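Local coordinates for aminofutalosine deaminase (Helicobacter pylori, PDB 7LKJ), which probably hydrolyses the amino group from adenosine-type substrates, releasing ammonia, at a metal centre that holds iron here, at residues S219-E224 against F273-F278. Sequence-based numbering, arbitrary orientation.
Sequences STHFLE and FVHNQF. With FE (Fe (III) ion), chain E; EDO (1,2-ethanediol), chain G.
T220 and H221 pair with F273 and V274 as neighbouring parallel strands of the amidohydrolase TIM barrel, joined where their C-terminal ends open onto the metal site. Two backbone hydrogen bonds fasten the strands: V274 N donates to T220 O at 2.9 Å, and F222 N to V274 O at 3.3 Å. Beyond the strands the loops stay tied through F278 N to L223 O, while the bond from N276 N to F222 O is weak.

H221 and V274 share one face of the sheet. Histidine suits its place because a ring nitrogen can ligate a metal: H221 NE2 binds the iron at 2.3 Å. H79 binds the same ion, and D328 of the iron site touches H275. The H221 and H275 rings meet rim to rim. H275 is sandwiched, with V274 CG1 over one face and E224 over the other; the extended glutamate, CG anti to its N (chi1 179°), lays its carboxylate almost parallel to the ring, planes 9° apart.

Phenylalanine gives F222 and F273 flat apolar rings to pack on I287 of helix 281-291. F273 turns its edge to the face of F222 in an offset edge-to-face pair, planes at 83°. Threonine serves two ends: T220 CG2 makes an off-centre CH-pi contact with F273, while OG1 bonds to V193 O and Y262 OH. At the F222 rim, N276 OD1 sits near the ring plane, 3.3 Å from F222 CD2.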
loop_
_atom_site.group_PDB
_atom_site.type_symbol
_atom_site.label_atom_id
_atom_site.label_comp_id
_atom_site.label_asym_id
_atom_site.label_seq_id
_atom_site.Cartn_x
_atom_site.Cartn_y
_atom_site.Cartn_z
ATOM N N SER A 219 -15.815 -4.449 -22.242
ATOM C CA SER A 219 -15.168 -4.758 -20.978
ATOM C C SER A 219 -16.095 -5.635 -20.153
ATOM O O SER A 219 -17.320 -5.557 -20.277
ATOM C CB SER A 219 -14.804 -3.496 -20.194
ATOM O OG SER A 219 -15.777 -3.220 -19.205
ATOM N N THR A 220 -15.503 -6.476 -19.309
ATOM C CA THR A 220 -16.302 -7.355 -18.472
ATOM C C THR A 220 -15.476 -7.786 -17.270
ATOM O O THR A 220 -14.248 -7.889 -17.344
ATOM C CB THR A 220 -16.808 -8.577 -19.258
ATOM O OG1 THR A 220 -17.919 -9.165 -18.571
ATOM C CG2 THR A 220 -15.711 -9.618 -19.439
ATOM N N HIS A 221 -16.167 -8.008 -16.156
ATOM C CA HIS A 221 -15.556 -8.559 -14.954
ATOM C C HIS A 221 -15.642 -10.078 -15.038
ATOM O O HIS A 221 -16.737 -10.632 -15.188
ATOM C CB HIS A 221 -16.255 -8.046 -13.696
ATOM C CG HIS A 221 -16.402 -6.557 -13.642
ATOM N ND1 HIS A 221 -17.240 -5.858 -14.484
ATOM C CD2 HIS A 221 -15.828 -5.634 -12.834
ATOM C CE1 HIS A 221 -17.170 -4.569 -14.203
ATOM N NE2 HIS A 221 -16.321 -4.406 -13.205
ATOM N N PHE A 222 -14.498 -10.748 -14.946
ATOM C CA PHE A 222 -14.436 -12.190 -15.141
ATOM C C PHE A 222 -13.721 -12.852 -13.974
ATOM O O PHE A 222 -12.645 -12.404 -13.568
ATOM C CB PHE A 222 -13.725 -12.528 -16.455
ATOM C CG PHE A 222 -13.724 -13.991 -16.786
ATOM C CD1 PHE A 222 -14.913 -14.661 -17.020
ATOM C CD2 PHE A 222 -12.534 -14.696 -16.869
ATOM C CE1 PHE A 222 -14.916 -16.008 -17.328
ATOM C CE2 PHE A 222 -12.530 -16.042 -17.177
ATOM C CZ PHE A 222 -13.724 -16.700 -17.406
ATOM N N LEU A 223 -14.320 -13.935 -13.468
ATOM C CA LEU A 223 -13.846 -14.727 -12.333
ATOM C C LEU A 223 -13.047 -13.922 -11.316
ATOM O O LEU A 223 -11.851 -14.162 -11.122
ATOM C CB LEU A 223 -13.020 -15.911 -12.843
ATOM C CG LEU A 223 -13.806 -16.873 -13.736
ATOM C CD1 LEU A 223 -12.938 -18.036 -14.185
ATOM C CD2 LEU A 223 -15.056 -17.373 -13.020
ATOM N N GLU A 224 -13.706 -12.967 -10.660
ATOM C CA GLU A 224 -13.056 -12.116 -9.674
ATOM C C GLU A 224 -13.036 -12.733 -8.279
ATOM O O GLU A 224 -12.235 -12.308 -7.436
ATOM C CB GLU A 224 -13.759 -10.751 -9.639
ATOM C CG GLU A 224 -13.211 -9.745 -8.638
ATOM C CD GLU A 224 -14.087 -8.515 -8.514
ATOM O OE1 GLU A 224 -13.625 -7.504 -7.942
ATOM O OE2 GLU A 224 -15.239 -8.557 -8.994
ATOM N N PHE A 273 -10.781 -7.887 -20.069
ATOM C CA PHE A 273 -11.119 -8.841 -19.019
ATOM C C PHE A 273 -10.515 -8.352 -17.706
ATOM O O PHE A 273 -9.295 -8.374 -17.529
ATOM C CB PHE A 273 -10.623 -10.242 -19.373
ATOM C CG PHE A 273 -11.542 -10.995 -20.299
ATOM C CD1 PHE A 273 -11.416 -10.876 -21.674
ATOM C CD2 PHE A 273 -12.536 -11.814 -19.791
ATOM C CE1 PHE A 273 -12.261 -11.567 -22.523
ATOM C CE2 PHE A 273 -13.387 -12.507 -20.637
ATOM C CZ PHE A 273 -13.248 -12.382 -22.005
ATOM N N VAL A 274 -11.370 -7.916 -16.789
ATOM C CA VAL A 274 -10.935 -7.326 -15.528
ATOM C C VAL A 274 -10.806 -8.413 -14.470
ATOM O O VAL A 274 -11.522 -9.421 -14.490
ATOM C CB VAL A 274 -11.911 -6.214 -15.089
ATOM C CG1 VAL A 274 -11.300 -5.371 -13.980
ATOM C CG2 VAL A 274 -12.283 -5.341 -16.277
ATOM N N HIS A 275 -9.845 -8.214 -13.559
ATOM C CA HIS A 275 -9.618 -9.044 -12.376
ATOM C C HIS A 275 -8.982 -10.383 -12.740
ATOM O O HIS A 275 -7.752 -10.501 -12.756
ATOM C CB HIS A 275 -10.925 -9.249 -11.600
ATOM C CG HIS A 275 -11.560 -7.973 -11.140
ATOM N ND1 HIS A 275 -10.911 -7.070 -10.324
ATOM C CD2 HIS A 275 -12.781 -7.444 -11.387
ATOM C CE1 HIS A 275 -11.706 -6.043 -10.085
ATOM N NE2 HIS A 275 -12.848 -6.244 -10.719
ATOM N N ASN A 276 -9.808 -11.393 -13.027
ATOM C CA ASN A 276 -9.350 -12.718 -13.465
ATOM C C ASN A 276 -8.333 -13.346 -12.510
ATOM O O ASN A 276 -7.446 -14.088 -12.939
ATOM C CB ASN A 276 -8.751 -12.662 -14.877
ATOM C CG ASN A 276 -9.491 -11.716 -15.796
ATOM O OD1 ASN A 276 -10.471 -12.093 -16.438
ATOM N ND2 ASN A 276 -9.012 -10.480 -15.882
ATOM N N GLN A 277 -8.450 -13.077 -11.206
ATOM C CA GLN A 277 -7.529 -13.700 -10.258
ATOM C C GLN A 277 -7.836 -15.173 -10.027
ATOM O O GLN A 277 -6.980 -15.897 -9.509
ATOM C CB GLN A 277 -7.537 -12.962 -8.919
ATOM C CG GLN A 277 -7.627 -11.458 -9.038
ATOM C CD GLN A 277 -9.055 -10.979 -8.954
ATOM O OE1 GLN A 277 -9.979 -11.701 -9.314
ATOM N NE2 GLN A 277 -9.246 -9.759 -8.477
ATOM N N PHE A 278 -9.030 -15.634 -10.397
ATOM C CA PHE A 278 -9.428 -17.018 -10.179
ATOM C C PHE A 278 -9.550 -17.792 -11.483
ATOM O O PHE A 278 -10.038 -18.927 -11.480
ATOM C CB PHE A 278 -10.745 -17.074 -9.402
ATOM C CG PHE A 278 -10.582 -16.855 -7.925
ATOM C CD1 PHE A 278 -10.700 -15.587 -7.382
ATOM C CD2 PHE A 278 -10.298 -17.916 -7.083
ATOM C CE1 PHE A 278 -10.545 -15.381 -6.023
ATOM C CE2 PHE A 278 -10.140 -17.718 -5.723
ATOM C CZ PHE A 278 -10.266 -16.449 -5.192
HETATM FE FE FE E . -14.967 -3.176 -11.766
HETATM C C1 EDO G . -7.847 -22.255 -10.532
HETATM O O1 EDO G . -9.025 -21.837 -11.232
HETATM C C2 EDO G . -6.937 -21.052 -10.311
HETATM O O2 EDO G . -7.610 -20.077 -9.507
#